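Long-range contacts in sulfite reductase [ferredoxin] (Mycobacterium tuberculosis, PDB 1ZJ8), which catalyses the six-electron reduction of sulfite to sulfide with electrons from ferredoxin, using a siroheme and a [4Fe-4S] cluster: residues A102-M107 with Y146-V151; L79-E84 with F433-F438. All coordinates share one frame; numbering follows the deposited sequence.

Overall arrangement
Contact 1 (102-107 with 146-151) pairs two antiparallel strands, and contact 2 (79-84 with 433-438) ties an edge strand of the same sheet to the loop that supplies a cysteine to the [4Fe-4S] cluster. Their centres lie about 10 Å apart, joined through strand 79-83: Met106 N bonds to Tyr80 O (2.8 Å) and Trp148 N to Gln82 OE1 (2.7 Å). Phe433 of the loop stacks on the ring of His147 and meets Trp148 at a steep angle. Both contacts reach the siroheme, His147 through a hydrogen bond to one carboxylate and Lys435 through a weak one to another, while the side chain of His147 lies about 8 Å from the cluster.

Contact 1: A102-M107 with Y146-V151; sequences AKYFMM and YHWIEV. With SRM (siroheme), chain E.
Phe105 pairs with Ile149 and Met107 with Tyr146 in an antiparallel ladder, and the one-residue shift of register between these hydrogen-bonded pairs is a beta bulge. Both segments belong to the ferredoxin-like half domain and are neighbouring strands of a five-stranded antiparallel sheet. Four backbone bonds hold them, Phe105 N to Ile149 O at 2.7 Å with its return, and Met107 N to Tyr146 O with Tyr146 N to Met107 O.

Apolar packing fills the face shared by Phe105, Met107, Tyr146 and Ile149. The methyl CE of Met107 meets Tyr146 CD2 at 3.5 Å and also touches Ile149 CD1; the chain is extended through chi2 and bends only at chi3 (73°), which turns CE to these two neighbours. Ile157 of helix 154-162 packs on Met107 and Ile149 there, and Tyr146 OH bonds to Leu124 O.

Among the aromatic groups, Trp148 sets the CE3-CZ3 edge of its six-membered ring over the face of Tyr104, an edge-to-face pair with planes at 69° and centroids 5.3 Å apart. Lys103 CG lies over the opposite face, toward the rim, while Glu150 CG comes in at the ring edge, 3.6 Å from Tyr104 CE1. Lys103 and Glu150 themselves form a salt bridge alongside this ring, though its modelled length is too short to be trusted.

The siroheme side belongs to Met106 and His147, both pocket residues. Met106 CB and CG lie against the imidazole, and beyond them the chain bends twice, carrying CE to siroheme CAA. At the imidazole edge, His147 NE2 donates an almost straight bond (170°) to carboxylate oxygen O2A of siroheme, 3.1 Å away.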
loop_
_atom_site.group_PDB
_atom_site.type_symbol
_atom_site.label_atom_id
_atom_site.label_comp_id
_atom_site.label_asym_id
_atom_site.label_seq_id
_atom_site.Cartn_x
_atom_site.Cartn_y
_atom_site.Cartn_z
ATOM N N ALA A 102 13.593 11.568 15.176
ATOM C CA ALA A 102 14.662 12.392 14.586
ATOM C C ALA A 102 14.147 13.751 14.153
ATOM O O ALA A 102 12.942 14.015 14.217
ATOM C CB ALA A 102 15.297 11.692 13.390
ATOM N N LYS A 103 15.075 14.602 13.695
ATOM C CA LYS A 103 14.752 15.966 13.233
ATOM C C LYS A 103 14.421 15.987 11.741
ATOM O O LYS A 103 14.432 17.059 11.115
ATOM C CB LYS A 103 15.903 16.961 13.511
ATOM C CG LYS A 103 16.849 17.295 12.284
ATOM C CD LYS A 103 17.662 18.579 12.523
ATOM C CE LYS A 103 18.798 18.759 11.527
ATOM N NZ LYS A 103 18.315 19.382 10.278
ATOM N N TYR A 104 14.139 14.816 11.168
ATOM C CA TYR A 104 13.874 14.682 9.735
ATOM C C TYR A 104 12.514 14.024 9.507
ATOM O O TYR A 104 11.969 13.381 10.402
ATOM C CB TYR A 104 14.995 13.868 9.081
ATOM C CG TYR A 104 16.347 14.566 9.064
ATOM C CD1 TYR A 104 16.617 15.563 8.130
ATOM C CD2 TYR A 104 17.355 14.224 9.976
ATOM C CE1 TYR A 104 17.841 16.204 8.099
ATOM C CE2 TYR A 104 18.588 14.862 9.963
ATOM C CZ TYR A 104 18.831 15.854 9.017
ATOM O OH TYR A 104 20.054 16.511 8.951
ATOM N N PHE A 105 11.971 14.196 8.307
ATOM C CA PHE A 105 10.631 13.696 7.971
ATOM C C PHE A 105 10.620 12.735 6.792
ATOM O O PHE A 105 11.345 12.913 5.814
ATOM C CB PHE A 105 9.703 14.869 7.625
ATOM C CG PHE A 105 9.426 15.777 8.785
ATOM C CD1 PHE A 105 10.208 16.920 8.998
ATOM C CD2 PHE A 105 8.399 15.483 9.684
ATOM C CE1 PHE A 105 9.970 17.758 10.080
ATOM C CE2 PHE A 105 8.147 16.315 10.768
ATOM C CZ PHE A 105 8.935 17.458 10.970
ATOM N N MET A 106 9.783 11.719 6.892
ATOM C CA MET A 106 9.310 11.020 5.720
ATOM C C MET A 106 8.213 11.917 5.128
ATOM O O MET A 106 7.342 12.409 5.861
ATOM C CB MET A 106 8.717 9.661 6.105
ATOM C CG MET A 106 8.215 8.812 4.916
ATOM S SD MET A 106 6.555 9.258 4.270
ATOM C CE MET A 106 5.506 8.352 5.422
ATOM N N MET A 107 8.250 12.145 3.817
ATOM C CA MET A 107 7.163 12.855 3.147
ATOM C C MET A 107 6.556 11.996 2.029
ATOM O O MET A 107 7.280 11.443 1.200
ATOM C CB MET A 107 7.636 14.193 2.610
ATOM C CG MET A 107 6.484 15.051 2.096
ATOM S SD MET A 107 7.001 16.709 1.544
ATOM C CE MET A 107 7.827 16.329 0.017
ATOM N N TYR A 146 9.507 10.153 0.298
ATOM C CA TYR A 146 10.829 10.769 0.435
ATOM C C TYR A 146 11.278 10.584 1.874
ATOM O O TYR A 146 10.435 10.395 2.738
ATOM C CB TYR A 146 10.724 12.262 0.162
ATOM C CG TYR A 146 10.316 12.686 -1.241
ATOM C CD1 TYR A 146 11.114 12.395 -2.339
ATOM C CD2 TYR A 146 9.161 13.440 -1.457
ATOM C CE1 TYR A 146 10.768 12.831 -3.635
ATOM C CE2 TYR A 146 8.794 13.886 -2.750
ATOM C CZ TYR A 146 9.610 13.578 -3.839
ATOM O OH TYR A 146 9.293 13.993 -5.132
ATOM N N HIS A 147 12.581 10.610 2.142
ATOM C CA HIS A 147 13.081 10.648 3.532
ATOM C C HIS A 147 14.173 11.715 3.684
ATOM O O HIS A 147 14.544 12.367 2.700
ATOM C CB HIS A 147 13.600 9.281 3.961
ATOM C CG HIS A 147 12.527 8.315 4.333
ATOM N ND1 HIS A 147 12.179 7.246 3.541
ATOM C CD2 HIS A 147 11.737 8.240 5.428
ATOM C CE1 HIS A 147 11.221 6.552 4.129
ATOM N NE2 HIS A 147 10.931 7.137 5.276
ATOM N N TRP A 148 14.677 11.909 4.904
ATOM C CA TRP A 148 15.671 12.955 5.154
ATOM C C TRP A 148 15.135 14.355 4.800
ATOM O O TRP A 148 15.900 15.222 4.359
ATOM C CB TRP A 148 16.984 12.701 4.358
ATOM C CG TRP A 148 17.666 11.410 4.716
ATOM C CD1 TRP A 148 17.693 10.248 3.984
ATOM C CD2 TRP A 148 18.393 11.145 5.914
ATOM N NE1 TRP A 148 18.397 9.274 4.664
ATOM C CE2 TRP A 148 18.841 9.803 5.848
ATOM C CE3 TRP A 148 18.713 11.913 7.041
ATOM C CZ2 TRP A 148 19.593 9.220 6.866
ATOM C CZ3 TRP A 148 19.453 11.336 8.048
ATOM C CH2 TRP A 148 19.886 10.001 7.957
ATOM N N ILE A 149 13.838 14.585 4.986
ATOM C CA ILE A 149 13.281 15.887 4.651
ATOM C C ILE A 149 13.248 16.788 5.888
ATOM O O ILE A 149 12.953 16.333 7.001
ATOM C CB ILE A 149 11.920 15.754 3.916
ATOM C CG1 ILE A 149 12.174 15.883 2.412
ATOM C CG2 ILE A 149 10.903 16.814 4.361
ATOM C CD1 ILE A 149 10.995 15.631 1.577
ATOM N N GLU A 150 13.590 18.062 5.673
ATOM C CA GLU A 150 13.634 19.058 6.738
ATOM C C GLU A 150 12.506 20.073 6.491
ATOM O O GLU A 150 12.359 20.596 5.354
ATOM C CB GLU A 150 14.995 19.773 6.789
ATOM C CG GLU A 150 16.218 18.959 6.382
ATOM C CD GLU A 150 17.544 19.658 6.756
ATOM O OE1 GLU A 150 17.767 19.923 7.963
ATOM O OE2 GLU A 150 18.379 19.937 5.854
ATOM N N VAL A 151 11.730 20.354 7.550
ATOM C CA VAL A 151 10.597 21.296 7.483
ATOM C C VAL A 151 10.946 22.575 6.679
ATOM O O VAL A 151 10.164 23.024 5.824
ATOM C CB VAL A 151 10.037 21.656 8.929
ATOM C CG1 VAL A 151 11.002 22.529 9.723
ATOM C CG2 VAL A 151 8.662 22.354 8.843
HETATM FE FE SRM E . 1.483 1.620 6.520
HETATM C CHA SRM E . 2.042 2.908 9.634
HETATM C CHB SRM E . 4.680 2.213 5.717
HETATM C CHC SRM E . 0.931 0.434 3.540
HETATM C CHD SRM E . -0.616 -0.765 7.879
HETATM N NA SRM E . 2.992 2.580 7.414
HETATM C C1A SRM E . 3.008 3.156 8.636
HETATM C C2A SRM E . 4.158 4.091 8.849
HETATM C CMA SRM E . 3.712 5.499 8.601
HETATM C CDA SRM E . 4.836 3.887 10.175
HETATM C CEA SRM E . 4.592 4.854 11.290
HETATM O O3A SRM E . 3.445 4.969 11.734
HETATM O O4A SRM E . 5.515 5.535 11.759
HETATM C C3A SRM E . 5.085 3.622 7.780
HETATM C CAA SRM E . 5.839 4.709 7.091
HETATM C CBA SRM E . 7.099 4.828 7.906
HETATM C CCA SRM E . 8.251 5.244 7.050
HETATM O O1A SRM E . 8.363 4.750 5.907
HETATM O O2A SRM E . 9.055 6.094 7.504
HETATM C C4A SRM E . 4.215 2.779 6.911
HETATM N NB SRM E . 2.576 1.516 4.889
HETATM C C1B SRM E . 3.854 1.828 4.664
HETATM C C2B SRM E . 4.287 1.747 3.227
HETATM C CMB SRM E . 5.215 2.847 2.795
HETATM C CDB SRM E . 4.993 0.444 3.051
HETATM C CEB SRM E . 5.541 0.118 1.707
HETATM O O3B SRM E . 6.769 0.046 1.482
HETATM O O4B SRM E . 4.722 -0.072 0.808
HETATM C C3B SRM E . 2.927 1.733 2.563
HETATM C CAB SRM E . 2.436 3.134 2.308
HETATM C CBB SRM E . 1.452 3.186 1.179
HETATM C CCB SRM E . 0.816 4.544 1.107
HETATM O O1B SRM E . 1.166 5.359 0.257
HETATM O O2B SRM E . -0.088 4.864 1.873
HETATM C C4B SRM E . 2.085 1.205 3.693
HETATM N NC SRM E . 0.496 0.089 5.874
HETATM C C1C SRM E . 0.220 -0.153 4.576
HETATM C C2C SRM E . -0.544 -1.294 4.372
HETATM C CDC SRM E . -0.835 -2.033 3.109
HETATM C CEC SRM E . -1.968 -1.654 2.238
HETATM O O3C SRM E . -2.594 -0.591 2.451
HETATM O O4C SRM E . -2.239 -2.454 1.332
HETATM C C3C SRM E . -0.923 -1.636 5.636
HETATM C CAC SRM E . -1.794 -2.834 5.830
HETATM C CBC SRM E . -3.242 -2.805 5.390
HETATM C CCC SRM E . -4.059 -2.073 6.440
HETATM O O1C SRM E . -3.942 -0.826 6.588
HETATM O O2C SRM E . -4.822 -2.773 7.154
HETATM C C4C SRM E . -0.345 -0.757 6.515
HETATM N ND SRM E . 0.586 1.384 8.319
HETATM C C1D SRM E . -0.055 0.257 8.666
HETATM C C2D SRM E . -0.111 0.178 10.071
HETATM C CAD SRM E . -1.227 -0.541 10.807
HETATM C CBD SRM E . -2.434 0.242 11.221
HETATM C CCD SRM E . -3.650 -0.386 11.838
HETATM O O1D SRM E . -4.711 -0.331 11.176
HETATM O O2D SRM E . -3.599 -0.946 12.966
HETATM C C3D SRM E . 0.525 1.309 10.553
HETATM C CDD SRM E . 0.335 1.889 11.928
HETATM C CED SRM E . -0.886 2.690 12.323
HETATM O O3D SRM E . -1.677 3.111 11.479
HETATM O O4D SRM E . -1.127 2.947 13.511
HETATM C C4D SRM E . 0.949 2.047 9.460
#

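Contact 2: L79-E84 with F433-F438. With SRM (siroheme), chain E.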
loop_
_atom_site.group_PDB
_atom_site.type_symbol
_atom_site.label_atom_id
_atom_site.label_comp_id
_atom_site.label_asym_id
_atom_site.label_seq_id
_atom_site.Cartn_x
_atom_site.Cartn_y
_atom_site.Cartn_z
ATOM N N LEU A 79 3.281 14.213 6.338
ATOM C CA LEU A 79 4.556 14.394 7.034
ATOM C C LEU A 79 4.528 13.553 8.271
ATOM O O LEU A 79 3.755 13.784 9.189
ATOM C CB LEU A 79 4.809 15.844 7.388
ATOM C CG LEU A 79 5.186 16.665 6.155
ATOM C CD1 LEU A 79 4.841 18.132 6.364
ATOM C CD2 LEU A 79 6.662 16.496 5.783
ATOM N N TYR A 80 5.352 12.525 8.239
ATOM C CA TYR A 80 5.492 11.574 9.314
ATOM C C TYR A 80 6.974 11.737 9.763
ATOM O O TYR A 80 7.889 11.885 8.948
ATOM C CB TYR A 80 5.154 10.164 8.764
ATOM C CG TYR A 80 3.781 9.513 9.078
ATOM C CD1 TYR A 80 3.603 8.857 10.299
ATOM C CD2 TYR A 80 2.703 9.434 8.114
ATOM C CE1 TYR A 80 2.415 8.200 10.618
ATOM C CE2 TYR A 80 1.502 8.744 8.444
ATOM C CZ TYR A 80 1.379 8.149 9.699
ATOM O OH TYR A 80 0.228 7.491 10.047
ATOM N N THR A 81 7.186 11.777 11.070
ATOM C CA THR A 81 8.520 11.909 11.663
ATOM C C THR A 81 9.362 10.640 11.360
ATOM O O THR A 81 8.821 9.531 11.408
ATOM C CB THR A 81 8.343 12.122 13.188
ATOM O OG1 THR A 81 9.334 13.035 13.675
ATOM C CG2 THR A 81 8.353 10.792 13.955
ATOM N N GLN A 82 10.655 10.763 11.050
ATOM C CA GLN A 82 11.454 9.553 10.766
ATOM C C GLN A 82 12.332 9.090 11.956
ATOM O O GLN A 82 12.621 9.868 12.868
ATOM C CB GLN A 82 12.257 9.698 9.453
ATOM C CG GLN A 82 13.541 10.548 9.479
ATOM C CD GLN A 82 14.460 10.306 8.249
ATOM O OE1 GLN A 82 14.073 10.540 7.096
ATOM N NE2 GLN A 82 15.690 9.857 8.513
ATOM N N ARG A 83 12.746 7.816 11.931
ATOM C CA ARG A 83 13.500 7.173 13.037
ATOM C C ARG A 83 14.959 7.655 13.124
ATOM O O ARG A 83 15.709 7.598 12.136
ATOM C CB ARG A 83 13.491 5.638 12.899
ATOM C CG ARG A 83 14.091 4.846 14.103
ATOM C CD ARG A 83 14.547 3.430 13.687
ATOM N NE ARG A 83 14.930 2.520 14.779
ATOM C CZ ARG A 83 14.076 1.881 15.587
ATOM N NH1 ARG A 83 12.769 2.089 15.488
ATOM N NH2 ARG A 83 14.524 1.041 16.521
ATOM N N GLU A 84 15.351 8.116 14.319
ATOM C CA GLU A 84 16.738 8.508 14.588
ATOM C C GLU A 84 17.651 7.290 14.413
ATOM O O GLU A 84 17.240 6.129 14.637
ATOM C CB GLU A 84 16.894 9.096 16.002
ATOM C CG GLU A 84 18.235 9.781 16.261
ATOM C CD GLU A 84 18.453 10.957 15.338
ATOM O OE1 GLU A 84 17.911 12.031 15.632
ATOM O OE2 GLU A 84 19.147 10.809 14.311
ATOM N N PHE A 433 14.232 3.543 8.645
ATOM C CA PHE A 433 13.541 4.834 8.754
ATOM C C PHE A 433 12.290 4.796 9.662
ATOM O O PHE A 433 11.814 5.833 10.105
ATOM C CB PHE A 433 13.081 5.318 7.358
ATOM C CG PHE A 433 14.196 5.824 6.434
ATOM C CD1 PHE A 433 15.057 6.845 6.822
ATOM C CD2 PHE A 433 14.319 5.319 5.134
ATOM C CE1 PHE A 433 16.058 7.329 5.943
ATOM C CE2 PHE A 433 15.310 5.800 4.254
ATOM C CZ PHE A 433 16.174 6.806 4.660
ATOM N N CYS A 434 11.755 3.614 9.934
ATOM C CA CYS A 434 10.486 3.490 10.640
ATOM C C CYS A 434 10.653 3.362 12.166
ATOM O O CYS A 434 11.484 2.578 12.638
ATOM C CB CYS A 434 9.744 2.262 10.119
ATOM S SG CYS A 434 8.096 2.204 10.760
ATOM N N LYS A 435 9.836 4.091 12.930
ATOM C CA LYS A 435 9.936 4.069 14.391
ATOM C C LYS A 435 9.285 2.858 15.052
ATOM O O LYS A 435 9.472 2.661 16.256
ATOM C CB LYS A 435 9.333 5.325 14.997
ATOM C CG LYS A 435 10.036 6.631 14.608
ATOM C CD LYS A 435 9.292 7.841 15.195
ATOM C CE LYS A 435 7.747 7.765 14.958
ATOM N NZ LYS A 435 7.352 7.408 13.545
ATOM N N LEU A 436 8.548 2.043 14.294
ATOM C CA LEU A 436 7.839 0.892 14.881
ATOM C C LEU A 436 8.393 -0.486 14.498
ATOM O O LEU A 436 7.803 -1.512 14.858
ATOM C CB LEU A 436 6.354 0.962 14.533
ATOM C CG LEU A 436 5.716 2.331 14.756
ATOM C CD1 LEU A 436 4.239 2.273 14.347
ATOM C CD2 LEU A 436 5.884 2.802 16.204
ATOM N N SER A 437 9.531 -0.497 13.797
ATOM C CA SER A 437 10.173 -1.732 13.289
ATOM C C SER A 437 11.151 -2.371 14.261
ATOM O O SER A 437 11.856 -1.678 14.990
ATOM C CB SER A 437 10.958 -1.417 12.009
ATOM O OG SER A 437 11.211 -0.010 11.933
ATOM N N PHE A 438 11.209 -3.699 14.227
ATOM C CA PHE A 438 12.188 -4.471 14.999
ATOM C C PHE A 438 13.315 -4.997 14.088
ATOM O O PHE A 438 14.359 -5.457 14.571
ATOM C CB PHE A 438 11.491 -5.616 15.743
ATOM C CG PHE A 438 10.385 -5.151 16.621
ATOM C CD1 PHE A 438 10.650 -4.282 17.680
ATOM C CD2 PHE A 438 9.077 -5.543 16.379
ATOM C CE1 PHE A 438 9.624 -3.812 18.502
ATOM C CE2 PHE A 438 8.032 -5.078 17.201
ATOM C CZ PHE A 438 8.310 -4.207 18.266
HETATM FE FE SRM E . 1.483 1.620 6.520
HETATM C CHA SRM E . 2.042 2.908 9.634
HETATM C CHB SRM E . 4.680 2.213 5.717
HETATM C CHC SRM E . 0.931 0.434 3.540
HETATM C CHD SRM E . -0.616 -0.765 7.879
HETATM N NA SRM E . 2.992 2.580 7.414
HETATM C C1A SRM E . 3.008 3.156 8.636
HETATM C C2A SRM E . 4.158 4.091 8.849
HETATM C CMA SRM E . 3.712 5.499 8.601
HETATM C CDA SRM E . 4.836 3.887 10.175
HETATM C CEA SRM E . 4.592 4.854 11.290
HETATM O O3A SRM E . 3.445 4.969 11.734
HETATM O O4A SRM E . 5.515 5.535 11.759
HETATM C C3A SRM E . 5.085 3.622 7.780
HETATM C CAA SRM E . 5.839 4.709 7.091
HETATM C CBA SRM E . 7.099 4.828 7.906
HETATM C CCA SRM E . 8.251 5.244 7.050
HETATM O O1A SRM E . 8.363 4.750 5.907
HETATM O O2A SRM E . 9.055 6.094 7.504
HETATM C C4A SRM E . 4.215 2.779 6.911
HETATM N NB SRM E . 2.576 1.516 4.889
HETATM C C1B SRM E . 3.854 1.828 4.664
HETATM C C2B SRM E . 4.287 1.747 3.227
HETATM C CMB SRM E . 5.215 2.847 2.795
HETATM C CDB SRM E . 4.993 0.444 3.051
HETATM C CEB SRM E . 5.541 0.118 1.707
HETATM O O3B SRM E . 6.769 0.046 1.482
HETATM O O4B SRM E . 4.722 -0.072 0.808
HETATM C C3B SRM E . 2.927 1.733 2.563
HETATM C CAB SRM E . 2.436 3.134 2.308
HETATM C CBB SRM E . 1.452 3.186 1.179
HETATM C CCB SRM E . 0.816 4.544 1.107
HETATM O O1B SRM E . 1.166 5.359 0.257
HETATM O O2B SRM E . -0.088 4.864 1.873
HETATM C C4B SRM E . 2.085 1.205 3.693
HETATM N NC SRM E . 0.496 0.089 5.874
HETATM C C1C SRM E . 0.220 -0.153 4.576
HETATM C C2C SRM E . -0.544 -1.294 4.372
HETATM C CDC SRM E . -0.835 -2.033 3.109
HETATM C CEC SRM E . -1.968 -1.654 2.238
HETATM O O3C SRM E . -2.594 -0.591 2.451
HETATM O O4C SRM E . -2.239 -2.454 1.332
HETATM C C3C SRM E . -0.923 -1.636 5.636
HETATM C CAC SRM E . -1.794 -2.834 5.830
HETATM C CBC SRM E . -3.242 -2.805 5.390
HETATM C CCC SRM E . -4.059 -2.073 6.440
HETATM O O1C SRM E . -3.942 -0.826 6.588
HETATM O O2C SRM E . -4.822 -2.773 7.154
HETATM C C4C SRM E . -0.345 -0.757 6.515
HETATM N ND SRM E . 0.586 1.384 8.319
HETATM C C1D SRM E . -0.055 0.257 8.666
HETATM C C2D SRM E . -0.111 0.178 10.071
HETATM C CAD SRM E . -1.227 -0.541 10.807
HETATM C CBD SRM E . -2.434 0.242 11.221
HETATM C CCD SRM E . -3.650 -0.386 11.838
HETATM O O1D SRM E . -4.711 -0.331 11.176
HETATM O O2D SRM E . -3.599 -0.946 12.966
HETATM C C3D SRM E . 0.525 1.309 10.553
HETATM C CDD SRM E . 0.335 1.889 11.928
HETATM C CED SRM E . -0.886 2.690 12.323
HETATM O O3D SRM E . -1.677 3.111 11.479
HETATM O O4D SRM E . -1.127 2.947 13.511
HETATM C C4D SRM E . 0.949 2.047 9.460
#
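Arg83 N donates a hydrogen bond to Phe433 O at 2.9 Å, approaching from above the carbonyl plane, and this backbone bond joins strand 79-83 to a loop without regular structure, bringing the CA atoms of the two residues to 4.9 Å. From there the extended side chain of Arg83, with CG anti to the backbone N (chi1 -172°), runs along the loop. Its CD lies 3.3 Å from Cys434 O, and NH1 reaches a lone pair of that same oxygen, which itself sits 30° out of the guanidinium plane. NH2 turns instead to Tyr87 O and Thr92 OG1.

Gln82, its OE1 held by Trp148, lies side by side with Phe433, the amide NE2 at the edge of the ring, 3.5 Å from CD1. Lys435 crosses Thr81 at about a right angle, its CD and CE against the methyl CG2. Bends at chi3 and chi4 of Lys435 bring NZ to two weak bonds, with Thr81 O and with carboxylate oxygen O4A of siroheme (3.2 Å).

Tyr80, linked covalently through CE2 to Cys172, lays one ring face over siroheme methyl CMA. Cys434 SG ligates one iron of the [4Fe-4S] cluster and also accepts a long bond from Leu436 N (3.6 Å), which would be expected to stabilise negative charge on the thiolate, while the ammonium of Lys435 probably does likewise for the siroheme carboxylate.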